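Local coordinates for protein 5-formyl-3-hydroxy-2-methylpyridine 4-carboxylate 5-dehydrogenase (Mesorhizobium japonicum MAFF 303099, PDB 4OM8) that oxidises a pyridine aldehyde formed in vitamin B6 degradation to the dicarboxylate with NAD+, and can also reduce the same aldehyde with NADH to 4-pyridoxate, at residues 10-22 with 135-147. Sequence-based numbering, arbitrary orientation.
Sequences LGTMGPGMAARLA and GMHWSNPPHIIPM. With NAD (nicotinamide-adenine-dinucleotide), chain C.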
ATOM      1  N   LEU A  10     -14.765  -7.428  23.378  1.00 12.98           N
ATOM      2  CA  LEU A  10     -13.450  -8.071  23.380  1.00 13.47           C
ATOM      3  C   LEU A  10     -13.269  -9.119  22.293  1.00 20.01           C
ATOM      4  O   LEU A  10     -12.718 -10.194  22.550  1.00 22.48           O
ATOM      5  CB  LEU A  10     -13.189  -8.738  24.729  1.00 15.93           C
ATOM      6  CG  LEU A  10     -12.848  -7.848  25.918  1.00 16.17           C
ATOM      7  CD1 LEU A  10     -12.811  -8.690  27.192  1.00 18.64           C
ATOM      8  CD2 LEU A  10     -11.504  -7.180  25.680  1.00 18.20           C
ATOM      9  N   GLY A  11     -13.725  -8.815  21.093  1.00 17.40           N
ATOM     10  CA  GLY A  11     -13.527  -9.721  19.969  1.00 15.78           C
ATOM     11  C   GLY A  11     -12.162  -9.485  19.362  1.00 17.44           C
ATOM     12  O   GLY A  11     -11.187  -9.271  20.075  1.00 15.91           O
ATOM     13  N   THR A  12     -12.104  -9.520  18.038  1.00 13.09           N
ATOM     14  CA  THR A  12     -10.871  -9.329  17.287  1.00 13.16           C
ATOM     15  C   THR A  12     -10.048  -8.124  17.741  1.00 12.82           C
ATOM     16  O   THR A  12      -8.831  -8.231  17.906  1.00 14.45           O
ATOM     17  CB  THR A  12     -11.199  -9.185  15.793  1.00 16.27           C
ATOM     18  OG1 THR A  12     -11.843 -10.384  15.345  1.00 19.02           O
ATOM     19  CG2 THR A  12      -9.950  -8.919  14.965  1.00 15.01           C
ATOM     20  N   MET A  13     -10.720  -6.992  17.960  1.00 13.78           N
ATOM     21  CA  MET A  13     -10.005  -5.739  18.222  1.00 14.67           C
ATOM     22  C   MET A  13      -9.725  -5.465  19.696  1.00 15.39           C
ATOM     23  O   MET A  13      -8.996  -4.529  20.026  1.00 18.95           O
ATOM     24  CB  MET A  13     -10.786  -4.557  17.647  1.00 13.51           C
ATOM     25  CG  MET A  13     -10.883  -4.562  16.142  1.00 12.55           C
ATOM     26  SD  MET A  13      -9.260  -4.408  15.385  1.00 12.89           S
ATOM     27  CE  MET A  13      -8.912  -2.682  15.662  1.00 12.58           C
ATOM     28  N   GLY A  14     -10.301  -6.267  20.581  1.00 14.20           N
ATOM     29  CA  GLY A  14     -10.278  -5.944  22.003  1.00 15.36           C
ATOM     30  C   GLY A  14      -8.994  -6.187  22.786  1.00 15.12           C
ATOM     31  O   GLY A  14      -8.466  -5.270  23.422  1.00 15.51           O
ATOM     32  N   PRO A  15      -8.500  -7.429  22.790  1.00 14.90           N
ATOM     33  CA  PRO A  15      -7.346  -7.791  23.616  1.00 15.46           C
ATOM     34  C   PRO A  15      -6.083  -7.000  23.298  1.00 15.51           C
ATOM     35  O   PRO A  15      -5.406  -6.560  24.222  1.00 14.93           O
ATOM     36  CB  PRO A  15      -7.150  -9.272  23.297  1.00 23.27           C
ATOM     37  CG  PRO A  15      -8.517  -9.738  22.970  1.00 23.27           C
ATOM     38  CD  PRO A  15      -9.140  -8.620  22.206  1.00 20.17           C
ATOM     39  N   GLY A  16      -5.765  -6.823  22.022  1.00 13.10           N
ATOM     40  CA  GLY A  16      -4.580  -6.061  21.666  1.00 11.40           C
ATOM     41  C   GLY A  16      -4.709  -4.589  22.017  1.00 11.67           C
ATOM     42  O   GLY A  16      -3.733  -3.935  22.404  1.00 10.04           O
ATOM     43  N   MET A  17      -5.920  -4.061  21.863  1.00 12.66           N
ATOM     44  CA  MET A  17      -6.213  -2.688  22.244  1.00  9.61           C
ATOM     45  C   MET A  17      -5.973  -2.486  23.746  1.00  9.95           C
ATOM     46  O   MET A  17      -5.336  -1.506  24.173  1.00 11.53           O
ATOM     47  CB  MET A  17      -7.656  -2.346  21.892  1.00 13.33           C
ATOM     48  CG  MET A  17      -7.987  -0.888  22.100  1.00 11.52           C
ATOM     49  SD  MET A  17      -9.755  -0.551  21.924  1.00 12.63           S
ATOM     50  CE  MET A  17     -10.016  -0.960  20.195  1.00 12.71           C
ATOM     51  N   ALA A  18      -6.495  -3.419  24.538  1.00 10.93           N
ATOM     52  CA  ALA A  18      -6.340  -3.349  25.991  1.00  9.66           C
ATOM     53  C   ALA A  18      -4.867  -3.421  26.379  1.00  9.86           C
ATOM     54  O   ALA A  18      -4.375  -2.602  27.166  1.00 10.84           O
ATOM     55  CB  ALA A  18      -7.129  -4.473  26.669  1.00 11.85           C
ATOM     56  N   ALA A  19      -4.159  -4.385  25.814  1.00 10.87           N
ATOM     57  CA  ALA A  19      -2.739  -4.538  26.110  1.00 11.20           C
ATOM     58  C   ALA A  19      -1.950  -3.276  25.742  1.00 11.14           C
ATOM     59  O   ALA A  19      -1.096  -2.824  26.503  1.00 11.59           O
ATOM     60  CB  ALA A  19      -2.182  -5.743  25.381  1.00 11.69           C
ATOM     61  N   ARG A  20      -2.251  -2.693  24.580  1.00  9.49           N
ATOM     62  CA  ARG A  20      -1.465  -1.563  24.106  1.00 10.07           C
ATOM     63  C   ARG A  20      -1.716  -0.336  24.957  1.00 10.90           C
ATOM     64  O   ARG A  20      -0.793   0.430  25.236  1.00 10.91           O
ATOM     65  CB  ARG A  20      -1.778  -1.242  22.640  1.00 10.54           C
ATOM     66  CG  ARG A  20      -0.963  -0.071  22.095  1.00 10.36           C
ATOM     67  CD  ARG A  20       0.511  -0.391  22.182  1.00 10.04           C
ATOM     68  NE  ARG A  20       1.393   0.694  21.755  1.00 10.90           N
ATOM     69  CZ  ARG A  20       1.836   1.656  22.559  1.00 11.24           C
ATOM     70  NH1 ARG A  20       1.454   1.697  23.837  1.00 11.52           N
ATOM     71  NH2 ARG A  20       2.668   2.580  22.090  1.00 10.85           N
ATOM     72  N   LEU A  21      -2.972  -0.132  25.350  1.00 10.67           N
ATOM     73  CA  LEU A  21      -3.293   0.993  26.210  1.00  9.62           C
ATOM     74  C   LEU A  21      -2.656   0.837  27.590  1.00 10.43           C
ATOM     75  O   LEU A  21      -2.112   1.797  28.132  1.00 12.95           O
ATOM     76  CB  LEU A  21      -4.811   1.142  26.338  1.00 10.62           C
ATOM     77  CG  LEU A  21      -5.488   1.609  25.045  1.00 10.52           C
ATOM     78  CD1 LEU A  21      -7.007   1.465  25.158  1.00 10.42           C
ATOM     79  CD2 LEU A  21      -5.125   3.062  24.737  1.00 13.41           C
ATOM     80  N   ALA A  22      -2.705  -0.363  28.152  1.00 10.74           N
ATOM     81  CA  ALA A  22      -2.077  -0.583  29.451  1.00  9.83           C
ATOM     82  C   ALA A  22      -0.571  -0.382  29.389  1.00 12.45           C
ATOM     83  O   ALA A  22       0.035   0.105  30.341  1.00 13.80           O
ATOM     84  CB  ALA A  22      -2.391  -1.969  29.962  1.00 10.74           C
ATOM     85  N   GLY A 135     -15.179   9.345  17.238  1.00  9.51           N
ATOM     86  CA  GLY A 135     -14.630   8.130  16.670  1.00  9.72           C
ATOM     87  C   GLY A 135     -13.165   7.977  17.020  1.00  9.45           C
ATOM     88  O   GLY A 135     -12.397   8.934  16.938  1.00  9.68           O
ATOM     89  N   MET A 136     -12.788   6.778  17.461  1.00  9.46           N
ATOM     90  CA  MET A 136     -11.393   6.423  17.689  1.00  8.88           C
ATOM     91  C   MET A 136     -11.196   5.095  16.978  1.00 10.43           C
ATOM     92  O   MET A 136     -11.470   4.028  17.533  1.00 10.33           O
ATOM     93  CB  MET A 136     -11.078   6.315  19.183  1.00 10.49           C
ATOM     94  CG  MET A 136      -9.623   6.066  19.512  1.00 10.41           C
ATOM     95  SD  MET A 136      -9.473   5.624  21.256  1.00 11.06           S
ATOM     96  CE  MET A 136      -7.699   5.806  21.494  1.00 10.91           C
ATOM     97  N   HIS A 137     -10.751   5.172  15.726  1.00  9.80           N
ATOM     98  CA  HIS A 137     -10.804   4.023  14.844  1.00 10.86           C
ATOM     99  C   HIS A 137      -9.429   3.379  14.717  1.00 11.11           C
ATOM    100  O   HIS A 137      -8.538   3.913  14.066  1.00 11.22           O
ATOM    101  CB  HIS A 137     -11.338   4.444  13.477  1.00 12.67           C
ATOM    102  CG  HIS A 137     -11.396   3.330  12.489  1.00 10.81           C
ATOM    103  ND1 HIS A 137     -10.628   3.322  11.346  1.00 13.86           N
ATOM    104  CD2 HIS A 137     -12.119   2.184  12.472  1.00 11.80           C
ATOM    105  CE1 HIS A 137     -10.881   2.221  10.660  1.00 13.95           C
ATOM    106  NE2 HIS A 137     -11.786   1.515  11.317  1.00 12.04           N
ATOM    107  N   TRP A 138      -9.277   2.244  15.386  1.00 10.28           N
ATOM    108  CA  TRP A 138      -8.052   1.468  15.365  1.00 10.29           C
ATOM    109  C   TRP A 138      -8.005   0.587  14.130  1.00 12.02           C
ATOM    110  O   TRP A 138      -8.989   0.480  13.396  1.00 13.34           O
ATOM    111  CB  TRP A 138      -7.959   0.600  16.615  1.00 10.26           C
ATOM    112  CG  TRP A 138      -7.911   1.344  17.923  1.00 10.24           C
ATOM    113  CD1 TRP A 138      -8.881   2.157  18.462  1.00 10.97           C
ATOM    114  CD2 TRP A 138      -6.850   1.298  18.876  1.00  9.99           C
ATOM    115  NE1 TRP A 138      -8.471   2.631  19.693  1.00 10.82           N
ATOM    116  CE2 TRP A 138      -7.226   2.120  19.966  1.00 10.65           C
ATOM    117  CE3 TRP A 138      -5.610   0.646  18.913  1.00 11.38           C
ATOM    118  CZ2 TRP A 138      -6.407   2.298  21.079  1.00 11.28           C
ATOM    119  CZ3 TRP A 138      -4.790   0.834  20.018  1.00 10.37           C
ATOM    120  CH2 TRP A 138      -5.195   1.650  21.088  1.00 11.61           C
ATOM    121  N   SER A 139      -6.858  -0.042  13.901  1.00  7.83           N
ATOM    122  CA  SER A 139      -6.710  -0.985  12.792  1.00 10.58           C
ATOM    123  C   SER A 139      -6.247  -2.351  13.293  1.00 10.50           C
ATOM    124  O   SER A 139      -5.599  -2.448  14.330  1.00 11.94           O
ATOM    125  CB  SER A 139      -5.722  -0.443  11.750  1.00 13.14           C
ATOM    126  OG  SER A 139      -6.242   0.702  11.079  1.00 13.66           O
ATOM    127  N   ASN A 140      -6.589  -3.406  12.557  1.00 11.10           N
ATOM    128  CA  ASN A 140      -6.241  -4.763  12.972  1.00 12.12           C
ATOM    129  C   ASN A 140      -4.864  -5.159  12.457  1.00 11.30           C
ATOM    130  O   ASN A 140      -4.607  -5.019  11.268  1.00 12.30           O
ATOM    131  CB  ASN A 140      -7.298  -5.739  12.459  1.00 13.11           C
ATOM    132  CG  ASN A 140      -7.067  -7.156  12.939  1.00 13.34           C
ATOM    133  OD1 ASN A 140      -6.684  -7.387  14.084  1.00 17.54           O
ATOM    134  ND2 ASN A 140      -7.337  -8.121  12.065  1.00 23.84           N
ATOM    135  N   PRO A 141      -3.970  -5.640  13.341  1.00 10.56           N
ATOM    136  CA  PRO A 141      -4.103  -5.856  14.787  1.00 10.35           C
ATOM    137  C   PRO A 141      -3.845  -4.577  15.569  1.00 10.08           C
ATOM    138  O   PRO A 141      -2.894  -3.857  15.289  1.00 10.80           O
ATOM    139  CB  PRO A 141      -3.025  -6.925  15.089  1.00 11.84           C
ATOM    140  CG  PRO A 141      -2.557  -7.417  13.717  1.00 11.57           C
ATOM    141  CD  PRO A 141      -2.717  -6.221  12.832  1.00 12.34           C
ATOM    142  N   PRO A 142      -4.686  -4.298  16.574  1.00 10.97           N
ATOM    143  CA  PRO A 142      -4.644  -2.984  17.229  1.00  9.56           C
ATOM    144  C   PRO A 142      -3.387  -2.724  18.063  1.00  8.88           C
ATOM    145  O   PRO A 142      -3.088  -1.562  18.332  1.00 12.59           O
ATOM    146  CB  PRO A 142      -5.897  -3.006  18.111  1.00  9.33           C
ATOM    147  CG  PRO A 142      -6.125  -4.460  18.377  1.00 11.80           C
ATOM    148  CD  PRO A 142      -5.759  -5.159  17.104  1.00 11.59           C
ATOM    149  N   HIS A 143      -2.680  -3.770  18.468  1.00 10.50           N
ATOM    150  CA  HIS A 143      -1.447  -3.586  19.221  1.00 12.20           C
ATOM    151  C   HIS A 143      -0.243  -3.479  18.288  1.00 11.90           C
ATOM    152  O   HIS A 143       0.870  -3.213  18.736  1.00 12.41           O
ATOM    153  CB  HIS A 143      -1.252  -4.727  20.230  1.00 11.80           C
ATOM    154  CG  HIS A 143      -1.362  -6.095  19.637  1.00 14.16           C
ATOM    155  ND1 HIS A 143      -2.472  -6.525  18.941  1.00 13.68           N
ATOM    156  CD2 HIS A 143      -0.511  -7.151  19.672  1.00 14.89           C
ATOM    157  CE1 HIS A 143      -2.290  -7.774  18.551  1.00 14.21           C
ATOM    158  NE2 HIS A 143      -1.109  -8.177  18.984  1.00 13.96           N
ATOM    159  N   ILE A 144      -0.477  -3.642  16.986  1.00 11.13           N
ATOM    160  CA  ILE A 144       0.609  -3.637  16.007  1.00 10.70           C
ATOM    161  C   ILE A 144       0.533  -2.450  15.035  1.00 11.36           C
ATOM    162  O   ILE A 144       1.535  -1.777  14.807  1.00 11.27           O
ATOM    163  CB  ILE A 144       0.639  -4.955  15.212  1.00 11.01           C
ATOM    164  CG1 ILE A 144       0.936  -6.129  16.158  1.00 12.32           C
ATOM    165  CG2 ILE A 144       1.698  -4.907  14.114  1.00 16.00           C
ATOM    166  CD1 ILE A 144       1.006  -7.489  15.462  1.00 13.83           C
ATOM    167  N   ILE A 145      -0.641  -2.182  14.470  1.00 12.13           N
ATOM    168  CA  ILE A 145      -0.775  -1.004  13.607  1.00 11.17           C
ATOM    169  C   ILE A 145      -0.736   0.252  14.484  1.00  9.66           C
ATOM    170  O   ILE A 145      -1.589   0.406  15.356  1.00 10.65           O
ATOM    171  CB  ILE A 145      -2.089  -1.003  12.792  1.00 11.67           C
ATOM    172  CG1 ILE A 145      -2.397  -2.389  12.210  1.00 14.08           C
ATOM    173  CG2 ILE A 145      -2.061   0.118  11.710  1.00 12.24           C
ATOM    174  CD1 ILE A 145      -1.298  -2.940  11.327  1.00 14.57           C
ATOM    175  N   PRO A 146       0.239   1.153  14.260  1.00  8.46           N
ATOM    176  CA  PRO A 146       0.427   2.251  15.222  1.00  9.72           C
ATOM    177  C   PRO A 146      -0.431   3.491  14.985  1.00 10.37           C
ATOM    178  O   PRO A 146      -0.374   4.449  15.762  1.00 12.76           O
ATOM    179  CB  PRO A 146       1.905   2.597  15.062  1.00 10.99           C
ATOM    180  CG  PRO A 146       2.179   2.315  13.605  1.00  9.87           C
ATOM    181  CD  PRO A 146       1.326   1.092  13.262  1.00 10.68           C
ATOM    182  N   MET A 147      -1.218   3.461  13.919  1.00 10.26           N
ATOM    183  CA  MET A 147      -2.001   4.610  13.499  1.00 10.75           C
ATOM    184  C   MET A 147      -3.457   4.452  13.899  1.00 10.90           C
ATOM    185  O   MET A 147      -4.052   3.394  13.690  1.00  9.98           O
ATOM    186  CB  MET A 147      -1.862   4.776  11.980  1.00 11.63           C
ATOM    187  CG  MET A 147      -2.583   5.986  11.373  1.00 10.75           C
ATOM    188  SD  MET A 147      -4.356   5.763  11.104  1.00 11.14           S
ATOM    189  CE  MET A 147      -4.438   4.311  10.053  1.00 11.41           C
TER
HETATM  190  PA  NAD C 402     -16.004  -8.884  16.821  0.74 14.21           P
HETATM  191  O1A NAD C 402     -17.302  -9.412  16.236  0.74 16.80           O
HETATM  192  O2A NAD C 402     -14.715  -9.678  16.674  0.74 12.72           O
HETATM  193  O5B NAD C 402     -16.248  -8.622  18.390  0.74 16.41           O
HETATM  194  C5B NAD C 402     -17.435  -7.996  18.881  0.74 13.93           C
HETATM  195  C4B NAD C 402     -17.548  -8.324  20.362  0.74 13.34           C
HETATM  196  O4B NAD C 402     -18.587  -7.536  20.946  0.74 15.33           O
HETATM  197  C3B NAD C 402     -17.910  -9.793  20.578  0.74 13.40           C
HETATM  198  O3B NAD C 402     -16.945 -10.421  21.432  0.74 14.85           O
HETATM  199  C2B NAD C 402     -19.291  -9.735  21.218  0.74 16.35           C
HETATM  200  O2B NAD C 402     -19.559 -10.789  22.156  0.74 14.01           O
HETATM  201  C1B NAD C 402     -19.255  -8.380  21.895  0.74 16.90           C
HETATM  202  N9A NAD C 402     -20.564  -7.783  22.218  0.74 15.61           N
HETATM  203  C8A NAD C 402     -21.711  -7.870  21.524  0.74 15.88           C
HETATM  204  N7A NAD C 402     -22.692  -7.159  22.133  0.74 16.06           N
HETATM  205  C5A NAD C 402     -22.167  -6.598  23.235  0.74 14.95           C
HETATM  206  C6A NAD C 402     -22.644  -5.731  24.327  0.74 15.32           C
HETATM  207  N6A NAD C 402     -23.927  -5.294  24.369  0.74 18.27           N
HETATM  208  N1A NAD C 402     -21.758  -5.387  25.286  0.74 16.13           N
HETATM  209  C2A NAD C 402     -20.483  -5.811  25.266  0.74 16.15           C
HETATM  210  N3A NAD C 402     -19.982  -6.603  24.304  0.74 14.11           N
HETATM  211  C4A NAD C 402     -20.766  -7.021  23.287  0.74 13.08           C
HETATM  212  O3  NAD C 402     -15.850  -7.369  16.291  0.74 13.31           O
HETATM  213  PN  NAD C 402     -14.475  -6.585  15.998  0.74 14.51           P
HETATM  214  O1N NAD C 402     -13.899  -7.054  14.675  0.74 16.11           O
HETATM  215  O2N NAD C 402     -13.573  -6.562  17.211  0.74 12.97           O
HETATM  216  O5D NAD C 402     -15.018  -5.095  15.764  0.74 13.40           O
HETATM  217  C5D NAD C 402     -15.637  -4.344  16.816  0.74 12.98           C
HETATM  218  C4D NAD C 402     -15.876  -2.932  16.293  0.74 11.07           C
HETATM  219  O4D NAD C 402     -14.628  -2.426  15.830  0.74 13.77           O
HETATM  220  C3D NAD C 402     -16.812  -2.900  15.096  0.74 12.55           C
HETATM  221  O3D NAD C 402     -17.487  -1.639  15.123  0.74 13.17           O
HETATM  222  C2D NAD C 402     -15.881  -2.917  13.899  0.74 12.44           C
HETATM  223  O2D NAD C 402     -16.447  -2.254  12.764  0.74 12.12           O
HETATM  224  C1D NAD C 402     -14.693  -2.133  14.428  0.74 12.46           C
HETATM  225  N1N NAD C 402     -13.403  -2.454  13.796  0.74 13.62           N
HETATM  226  C2N NAD C 402     -13.105  -3.688  13.338  0.74 14.64           C
HETATM  227  C3N NAD C 402     -11.854  -3.936  12.767  0.74 13.56           C
HETATM  228  C7N NAD C 402     -11.469  -5.278  12.202  0.74 19.73           C
HETATM  229  O7N NAD C 402     -11.959  -6.318  12.618  0.74 18.88           O
HETATM  230  N7N NAD C 402     -10.581  -5.281  11.210  0.74 12.90           N
HETATM  231  C4N NAD C 402     -10.921  -2.909  12.680  0.74 16.05           C
HETATM  232  C5N NAD C 402     -11.254  -1.655  13.173  0.74 13.97           C
HETATM  233  C6N NAD C 402     -12.506  -1.460  13.737  0.74 12.66           C
HETATM  234  O   HOH W   1       1.478  -0.473  19.065  1.00 11.05           O
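Met17 lies over one face of the Trp138 indole. Its CG sits 3.7 Å from the centroid of the six-membered ring, a CH-pi contact only 13° off the normal, and its SD stands above the five-membered ring as a Met-aromatic contact. CG anti to the backbone N (chi1 -173°) carries the Met17 chain out across that face. Leu21 CD2 meets the rim of the same ring near its plane, 3.9 Å from Trp138 CH2. An alanine in place of Trp138 would probably open a gap beside Met17 and Leu21, with the Met17 thioether less firmly held. Met13, bent at both chi2 and chi3, brings its CE to 3.5 Å from Trp138 CB, while its SD lies 3.5 Å from C4N of the nicotinamide. Pro142 wedges between Met13 and Met17, its CG 3.3 Å from Met13 O, a buried carbonyl without a partner. Close to Gly16 CA stands the His143 ring, where any side chain on the glycine would clash. A water links Arg20 NE to His143 O, while Arg20 NH2 hydrogen-bonds Ile171 O. Thr12 N and Met13 N each donate a hydrogen bond to a different phosphate of NAD, as expected of the glycine-rich turn and dinucleotide-binding helix of a Rossmann fold.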